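Local structure of inulin fructotransferase (Bacillus sp. snu-7, 2INU) at residues 56-61 and 78-83; 137-142 and 172-177. The protein probably depolymerises inulin as a fructotransferring lyase, releasing difructose anhydride III (a cyclic dianhydride of two fructoses) from the polysaccharide. One frame throughout, in Å; residues are numbered along the deposited sequence.

Contact 1. Residues 56-61 and 78-83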
ATOM      1  N   PRO A  56     -20.814  14.536  15.204  1.00 13.08           N
ATOM      2  CA  PRO A  56     -19.789  14.659  14.160  1.00 13.66           C
ATOM      3  C   PRO A  56     -18.432  14.208  14.663  1.00 12.92           C
ATOM      4  O   PRO A  56     -17.629  13.634  13.914  1.00 11.83           O
ATOM      5  CB  PRO A  56     -19.786  16.152  13.868  1.00 14.19           C
ATOM      6  CG  PRO A  56     -21.214  16.493  13.976  1.00 17.42           C
ATOM      7  CD  PRO A  56     -21.659  15.747  15.222  1.00 13.59           C
ATOM      8  N   GLY A  57     -18.179  14.488  15.937  1.00 12.53           N
ATOM      9  CA  GLY A  57     -16.913  14.115  16.532  1.00 11.19           C
ATOM     10  C   GLY A  57     -16.026  15.337  16.528  1.00 11.57           C
ATOM     11  O   GLY A  57     -16.517  16.468  16.539  1.00 11.31           O
ATOM     12  N   ALA A  58     -14.720  15.123  16.513  1.00 10.10           N
ATOM     13  CA  ALA A  58     -13.798  16.231  16.508  1.00 10.16           C
ATOM     14  C   ALA A  58     -12.392  15.768  16.231  1.00  9.21           C
ATOM     15  O   ALA A  58     -12.115  14.571  16.152  1.00 11.89           O
ATOM     16  CB  ALA A  58     -13.859  16.954  17.841  1.00 11.51           C
ATOM     17  N   ALA A  59     -11.504  16.738  16.079  1.00  8.73           N
ATOM     18  CA  ALA A  59     -10.111  16.456  15.819  1.00  9.14           C
ATOM     19  C   ALA A  59      -9.269  17.111  16.899  1.00  8.65           C
ATOM     20  O   ALA A  59      -9.461  18.280  17.236  1.00 10.31           O
ATOM     21  CB  ALA A  59      -9.713  16.988  14.450  1.00  9.99           C
ATOM     22  N   ILE A  60      -8.357  16.327  17.457  1.00  7.86           N
ATOM     23  CA  ILE A  60      -7.442  16.798  18.482  1.00  8.09           C
ATOM     24  C   ILE A  60      -6.053  16.739  17.861  1.00  8.95           C
ATOM     25  O   ILE A  60      -5.556  15.667  17.513  1.00  9.54           O
ATOM     26  CB  ILE A  60      -7.506  15.907  19.741  1.00  8.70           C
ATOM     27  CG1 ILE A  60      -8.911  15.987  20.360  1.00  9.12           C
ATOM     28  CG2 ILE A  60      -6.456  16.350  20.751  1.00 10.07           C
ATOM     29  CD1 ILE A  60      -9.126  15.060  21.531  1.00  8.29           C
ATOM     30  N   ILE A  61      -5.449  17.911  17.705  1.00  9.92           N
ATOM     31  CA  ILE A  61      -4.129  18.050  17.096  1.00 10.12           C
ATOM     32  C   ILE A  61      -3.021  18.088  18.144  1.00 10.87           C
ATOM     33  O   ILE A  61      -3.129  18.831  19.132  1.00 10.15           O
ATOM     34  CB  ILE A  61      -4.048  19.361  16.284  1.00 10.80           C
ATOM     35  CG1 ILE A  61      -5.201  19.428  15.285  1.00 11.39           C
ATOM     36  CG2 ILE A  61      -2.701  19.469  15.597  1.00  8.83           C
ATOM     37  CD1 ILE A  61      -5.273  18.263  14.328  1.00 13.65           C
ATOM     38  N   SER A  78     -17.363   8.420  18.770  1.00 12.19           N
ATOM     39  CA  SER A  78     -17.127   7.988  17.423  1.00 13.15           C
ATOM     40  C   SER A  78     -16.604   9.119  16.580  1.00 12.60           C
ATOM     41  O   SER A  78     -16.893  10.294  16.830  1.00 11.83           O
ATOM     42  CB  SER A  78     -18.414   7.447  16.810  1.00 13.54           C
ATOM     43  OG  SER A  78     -18.691   6.135  17.289  1.00 13.83           O
ATOM     44  N   TYR A  79     -15.829   8.740  15.572  1.00 12.07           N
ATOM     45  CA  TYR A  79     -15.257   9.690  14.631  1.00 12.01           C
ATOM     46  C   TYR A  79     -14.287  10.676  15.307  1.00 12.67           C
ATOM     47  O   TYR A  79     -14.205  11.844  14.925  1.00 13.59           O
ATOM     48  CB  TYR A  79     -16.385  10.456  13.912  1.00 11.69           C
ATOM     49  CG  TYR A  79     -17.655   9.648  13.624  1.00 10.80           C
ATOM     50  CD1 TYR A  79     -17.648   8.541  12.763  1.00 11.91           C
ATOM     51  CD2 TYR A  79     -18.878  10.014  14.203  1.00 11.24           C
ATOM     52  CE1 TYR A  79     -18.843   7.846  12.470  1.00 11.51           C
ATOM     53  CE2 TYR A  79     -20.060   9.326  13.910  1.00 12.78           C
ATOM     54  CZ  TYR A  79     -20.034   8.240  13.054  1.00 13.43           C
ATOM     55  OH  TYR A  79     -21.213   7.575  12.779  1.00 14.18           O
ATOM     56  N   LEU A  80     -13.551  10.209  16.315  1.00 11.88           N
ATOM     57  CA  LEU A  80     -12.575  11.056  17.010  1.00 11.89           C
ATOM     58  C   LEU A  80     -11.246  10.872  16.292  1.00 11.43           C
ATOM     59  O   LEU A  80     -10.814   9.742  16.046  1.00  9.79           O
ATOM     60  CB  LEU A  80     -12.557  10.736  18.505  1.00 13.72           C
ATOM     61  CG  LEU A  80     -11.765  11.694  19.395  1.00 14.96           C
ATOM     62  CD1 LEU A  80     -12.465  13.042  19.489  1.00 16.37           C
ATOM     63  CD2 LEU A  80     -11.562  11.101  20.779  1.00 15.91           C
ATOM     64  N   THR A  81     -10.621  11.988  15.937  1.00 10.32           N
ATOM     65  CA  THR A  81      -9.340  11.963  15.257  1.00  9.37           C
ATOM     66  C   THR A  81      -8.276  12.610  16.123  1.00  9.62           C
ATOM     67  O   THR A  81      -8.414  13.772  16.512  1.00  8.68           O
ATOM     68  CB  THR A  81      -9.375  12.746  13.920  1.00 10.96           C
ATOM     69  OG1 THR A  81     -10.126  12.021  12.937  1.00 11.07           O
ATOM     70  CG2 THR A  81      -7.941  12.973  13.407  1.00 11.42           C
ATOM     71  N   ILE A  82      -7.223  11.864  16.429  1.00  7.33           N
ATOM     72  CA  ILE A  82      -6.132  12.408  17.208  1.00  7.14           C
ATOM     73  C   ILE A  82      -4.953  12.302  16.259  1.00  7.26           C
ATOM     74  O   ILE A  82      -4.544  11.210  15.871  1.00  6.09           O
ATOM     75  CB  ILE A  82      -5.887  11.592  18.484  1.00  8.29           C
ATOM     76  CG1 ILE A  82      -7.123  11.659  19.382  1.00  9.54           C
ATOM     77  CG2 ILE A  82      -4.670  12.139  19.236  1.00  8.49           C
ATOM     78  CD1 ILE A  82      -7.067  10.797  20.609  1.00  9.64           C
ATOM     79  N   ALA A  83      -4.440  13.456  15.854  1.00  8.41           N
ATOM     80  CA  ALA A  83      -3.342  13.505  14.906  1.00 10.30           C
ATOM     81  C   ALA A  83      -2.194  14.418  15.307  1.00 10.22           C
ATOM     82  O   ALA A  83      -2.387  15.421  16.005  1.00 10.22           O
ATOM     83  CB  ALA A  83      -3.880  13.923  13.551  1.00  8.13           C
TER

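Contact 2. Residues 137-142 and 172-177. With 2PO (phosphonate), chain D.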
ATOM      1  N   GLY A 137     -15.416   4.916  12.885  1.00 12.27           N
ATOM      2  CA  GLY A 137     -14.613   5.986  12.320  1.00 11.38           C
ATOM      3  C   GLY A 137     -13.512   6.636  13.138  1.00 11.33           C
ATOM      4  O   GLY A 137     -13.074   7.739  12.807  1.00 12.19           O
ATOM      5  N   ILE A 138     -13.045   5.986  14.198  1.00 10.02           N
ATOM      6  CA  ILE A 138     -11.975   6.594  14.994  1.00  9.28           C
ATOM      7  C   ILE A 138     -10.642   6.489  14.263  1.00  8.83           C
ATOM      8  O   ILE A 138     -10.299   5.441  13.710  1.00  8.31           O
ATOM      9  CB  ILE A 138     -11.875   5.967  16.391  1.00 10.36           C
ATOM     10  CG1 ILE A 138     -13.157   6.294  17.172  1.00 11.50           C
ATOM     11  CG2 ILE A 138     -10.661   6.524  17.121  1.00 11.07           C
ATOM     12  CD1 ILE A 138     -13.260   5.624  18.509  1.00 10.74           C
ATOM     13  N   VAL A 139      -9.906   7.596  14.273  1.00  7.78           N
ATOM     14  CA  VAL A 139      -8.629   7.701  13.590  1.00  8.45           C
ATOM     15  C   VAL A 139      -7.492   8.184  14.503  1.00  7.88           C
ATOM     16  O   VAL A 139      -7.613   9.230  15.149  1.00  6.86           O
ATOM     17  CB  VAL A 139      -8.765   8.670  12.386  1.00  8.90           C
ATOM     18  CG1 VAL A 139      -7.448   8.747  11.636  1.00  8.34           C
ATOM     19  CG2 VAL A 139      -9.886   8.202  11.482  1.00  9.19           C
ATOM     20  N   PHE A 140      -6.397   7.423  14.541  1.00  6.77           N
ATOM     21  CA  PHE A 140      -5.214   7.763  15.334  1.00  7.65           C
ATOM     22  C   PHE A 140      -4.103   7.939  14.317  1.00  7.62           C
ATOM     23  O   PHE A 140      -3.753   6.975  13.632  1.00  7.06           O
ATOM     24  CB  PHE A 140      -4.824   6.612  16.255  1.00  7.76           C
ATOM     25  CG  PHE A 140      -5.628   6.530  17.516  1.00  9.21           C
ATOM     26  CD1 PHE A 140      -5.352   7.349  18.607  1.00  9.27           C
ATOM     27  CD2 PHE A 140      -6.651   5.599  17.623  1.00  9.05           C
ATOM     28  CE1 PHE A 140      -6.082   7.231  19.780  1.00  9.94           C
ATOM     29  CE2 PHE A 140      -7.387   5.476  18.793  1.00 10.40           C
ATOM     30  CZ  PHE A 140      -7.097   6.299  19.878  1.00 11.04           C
ATOM     31  N   ARG A 141      -3.525   9.129  14.208  1.00  7.57           N
ATOM     32  CA  ARG A 141      -2.486   9.272  13.210  1.00  8.76           C
ATOM     33  C   ARG A 141      -1.382  10.285  13.426  1.00  7.69           C
ATOM     34  O   ARG A 141      -1.519  11.282  14.130  1.00  8.10           O
ATOM     35  CB  ARG A 141      -3.127   9.548  11.856  1.00  9.42           C
ATOM     36  CG  ARG A 141      -3.638  10.954  11.715  1.00 11.78           C
ATOM     37  CD  ARG A 141      -4.389  11.140  10.421  1.00 15.82           C
ATOM     38  NE  ARG A 141      -3.533  10.914   9.264  1.00 18.38           N
ATOM     39  CZ  ARG A 141      -3.980  10.868   8.014  1.00 19.20           C
ATOM     40  NH1 ARG A 141      -5.278  11.032   7.765  1.00 18.92           N
ATOM     41  NH2 ARG A 141      -3.139  10.663   7.010  1.00 18.51           N
ATOM     42  N   ASP A 142      -0.278   9.980  12.768  1.00  8.73           N
ATOM     43  CA  ASP A 142       0.917  10.792  12.753  1.00  9.32           C
ATOM     44  C   ASP A 142       1.462  11.341  14.065  1.00  9.00           C
ATOM     45  O   ASP A 142       1.829  12.508  14.144  1.00  9.69           O
ATOM     46  CB  ASP A 142       0.718  11.922  11.746  1.00 11.56           C
ATOM     47  CG  ASP A 142       0.277  11.405  10.381  1.00 13.04           C
ATOM     48  OD1 ASP A 142       0.956  10.515   9.822  1.00 11.87           O
ATOM     49  OD2 ASP A 142      -0.755  11.880   9.864  1.00 14.23           O
ATOM     50  N   SER A 172     -14.645   0.382  11.117  1.00 10.87           N
ATOM     51  CA  SER A 172     -13.921   1.298  10.256  1.00 10.64           C
ATOM     52  C   SER A 172     -12.861   2.140  10.961  1.00 10.01           C
ATOM     53  O   SER A 172     -12.688   3.318  10.638  1.00 10.04           O
ATOM     54  CB  SER A 172     -14.907   2.216   9.541  1.00 13.02           C
ATOM     55  OG  SER A 172     -14.329   2.729   8.356  1.00 16.28           O
ATOM     56  N   PHE A 173     -12.135   1.554  11.907  1.00  9.01           N
ATOM     57  CA  PHE A 173     -11.094   2.316  12.585  1.00  8.73           C
ATOM     58  C   PHE A 173      -9.924   2.465  11.628  1.00  9.67           C
ATOM     59  O   PHE A 173      -9.745   1.634  10.725  1.00  7.96           O
ATOM     60  CB  PHE A 173     -10.665   1.614  13.872  1.00  8.89           C
ATOM     61  CG  PHE A 173     -11.549   1.936  15.055  1.00 10.27           C
ATOM     62  CD1 PHE A 173     -12.872   2.319  14.866  1.00  9.60           C
ATOM     63  CD2 PHE A 173     -11.070   1.831  16.352  1.00  9.22           C
ATOM     64  CE1 PHE A 173     -13.704   2.590  15.946  1.00  9.89           C
ATOM     65  CE2 PHE A 173     -11.891   2.098  17.441  1.00 10.82           C
ATOM     66  CZ  PHE A 173     -13.213   2.479  17.244  1.00 10.35           C
ATOM     67  N   HIS A 174      -9.146   3.528  11.814  1.00  9.98           N
ATOM     68  CA  HIS A 174      -7.996   3.805  10.963  1.00 10.57           C
ATOM     69  C   HIS A 174      -6.809   4.216  11.829  1.00 10.83           C
ATOM     70  O   HIS A 174      -6.887   5.189  12.594  1.00  9.81           O
ATOM     71  CB  HIS A 174      -8.355   4.927   9.985  1.00 12.13           C
ATOM     72  CG  HIS A 174      -7.345   5.157   8.918  1.00 14.44           C
ATOM     73  ND1 HIS A 174      -6.433   4.204   8.512  1.00 16.08           N
ATOM     74  CD2 HIS A 174      -7.126   6.238   8.111  1.00 15.22           C
ATOM     75  CE1 HIS A 174      -5.706   4.678   7.521  1.00 15.70           C
ATOM     76  NE2 HIS A 174      -6.106   5.904   7.261  1.00 17.47           N
ATOM     77  N   ILE A 175      -5.719   3.463  11.709  1.00 10.27           N
ATOM     78  CA  ILE A 175      -4.501   3.720  12.473  1.00 10.79           C
ATOM     79  C   ILE A 175      -3.350   3.895  11.486  1.00 11.72           C
ATOM     80  O   ILE A 175      -2.835   2.904  10.967  1.00 10.91           O
ATOM     81  CB  ILE A 175      -4.150   2.519  13.374  1.00 12.28           C
ATOM     82  CG1 ILE A 175      -5.313   2.185  14.314  1.00 13.74           C
ATOM     83  CG2 ILE A 175      -2.873   2.809  14.157  1.00 12.51           C
ATOM     84  CD1 ILE A 175      -5.598   3.255  15.359  1.00 13.37           C
ATOM     85  N   THR A 176      -2.947   5.131  11.210  1.00 11.01           N
ATOM     86  CA  THR A 176      -1.862   5.329  10.257  1.00 11.50           C
ATOM     87  C   THR A 176      -0.779   6.346  10.636  1.00 10.29           C
ATOM     88  O   THR A 176      -0.974   7.200  11.488  1.00 10.61           O
ATOM     89  CB  THR A 176      -2.431   5.686   8.863  1.00 12.49           C
ATOM     90  OG1 THR A 176      -1.357   5.812   7.926  1.00 16.18           O
ATOM     91  CG2 THR A 176      -3.210   6.993   8.923  1.00 16.38           C
ATOM     92  N   GLY A 177       0.374   6.206   9.988  1.00 10.22           N
ATOM     93  CA  GLY A 177       1.518   7.081  10.201  1.00  9.92           C
ATOM     94  C   GLY A 177       2.040   7.168  11.618  1.00 10.72           C
ATOM     95  O   GLY A 177       2.726   8.119  11.976  1.00 10.54           O
TER
HETATM   96  P   2PO D1002      -2.387  14.455   6.327  1.00 56.94           P
HETATM   97  O1P 2PO D1002      -3.827  14.474   6.971  1.00 56.34           O
HETATM   98  O2P 2PO D1002      -1.345  14.651   7.511  1.00 56.34           O
HETATM   99  O3P 2PO D1002      -2.177  15.324   5.132  1.00 56.17           O
HETATM  100  O   HOH W   1       3.572  10.704  10.489  1.00 25.27           O

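Contact 1. Residues 56-61 and 78-83
Ile60 and Ile82 pack side by side in two parallel strands of a right-handed parallel beta-helix, the pectate-lyase-like fold, with Ile60 CB 4.3 Å from Ile82 CG1. Ile82 repeats, one coil later, the side-chain shape of Ile60 (chi1 -63°, chi2 175°). Leu80 swings its CG anti to the backbone N (chi1 -170°), which brings CD1 to 4.4 Å from Ile60 CD1 and also near the methyl of Ala58. Helix 30-48 of the same chain covers this apolar face: Ile38 and Ile41 pack on Ile60, and Ile45 packs on Ala58 and Leu80. Ile60 is bonded to strand 80-83 through both its N and its O: N donates to Thr81 O at 2.7 Å, almost straight, and O accepts a hydrogen bond from Ala83 N at 3.0 Å. Thr81 N adds a third bond, to Ala58 O.

The face of Ala59, Thr81, Ile61 and Ala83 carries smaller groups; Phe85 of the second subunit packs on Ala59, while Ile61 and Ala83 at the strand ends are partly exposed. The backbone angles of Gly57 call for glycine, and a CB there would clash with Tyr79 O; the buried Ala58 N has no partner in the model. Tyr79 touches the turn, its CB 3.4 Å from Pro56 O, while Thr81 OG1 hydrogen-bonds to Phe85 O of the second subunit.

Contact 2. Residues 137-142 and 172-177
Ile138 lies over the face of the Phe173 ring, its CB 3.8 Å from the centroid and close to the ring normal, a CH-pi contact. CG1 sits anti to the carbonyl carbon (chi1 -66°), and CD1 extends from it to reach Phe173 CZ. Beyond this pair the backbones exchange bonds in turn: His174 N donates to Ile138 O at 2.9 Å, Phe140 N to His174 O, Thr176 N to Phe140 O, and Asp142 N to Thr176 O at 3.1 Å. His174 O and Thr176 O each also receive a CA-H, from Val139 and Arg141. The two strands belong to consecutive coils of the parallel beta-helix, with Phe140 and Ile175 turned inward, Ile175 CD1 lying 3.4 Å from Phe140 CD2, while Val139, His174, Arg141 and Thr176 share the opposite face. On that face Thr176 OG1 is satisfied by Asn198 O. The Arg141 guanidinium is sandwiched: Thr176 CG2 lies against one side, offset toward the rim, and O1P of the bound phosphonate sits 3.7 Å above the centre of the other. Arg141 NE donates to Asp142 OD2 at 3.0 Å, a salt bridge in which the carboxylate is met from above its plane. With an alanine here, Asp142 OD2 would probably lose its charged mate and the phosphonate the cationic face beneath it. Asp142 OD1 accepts a hydrogen bond from a water at 2.7 Å, which also donates to Gly177 O, and forms a long, weak ion pair with Arg141 NH1 of the third subunit. At the other end Ser172 O is met by His87 NE2 of the second subunit.

Overall arrangement
Strand 14-16 comes first, then helix 30-48, then strand 58-61, which pairs with 14-16; strands 65-69 and 73-75 lead round the coil, and contact 1 closes that turn as strand 80-83 settles beside 58-61. A longer excursion through helix 92-96 and strands 111-115 and 123-127 leads to strand 135-146, which lies against 80-83. Contact 2 closes the next turn by way of strand 162-166. The two loops follow in series, neither nested nor crossing. Their centres are about 10 Å apart, and they join directly: Leu80 O and Ile82 O probably accept hydrogen bonds from Val139 N and Arg141 N. Four successive strands line up on one side of the beta-helix, and both contacts touch the second subunit.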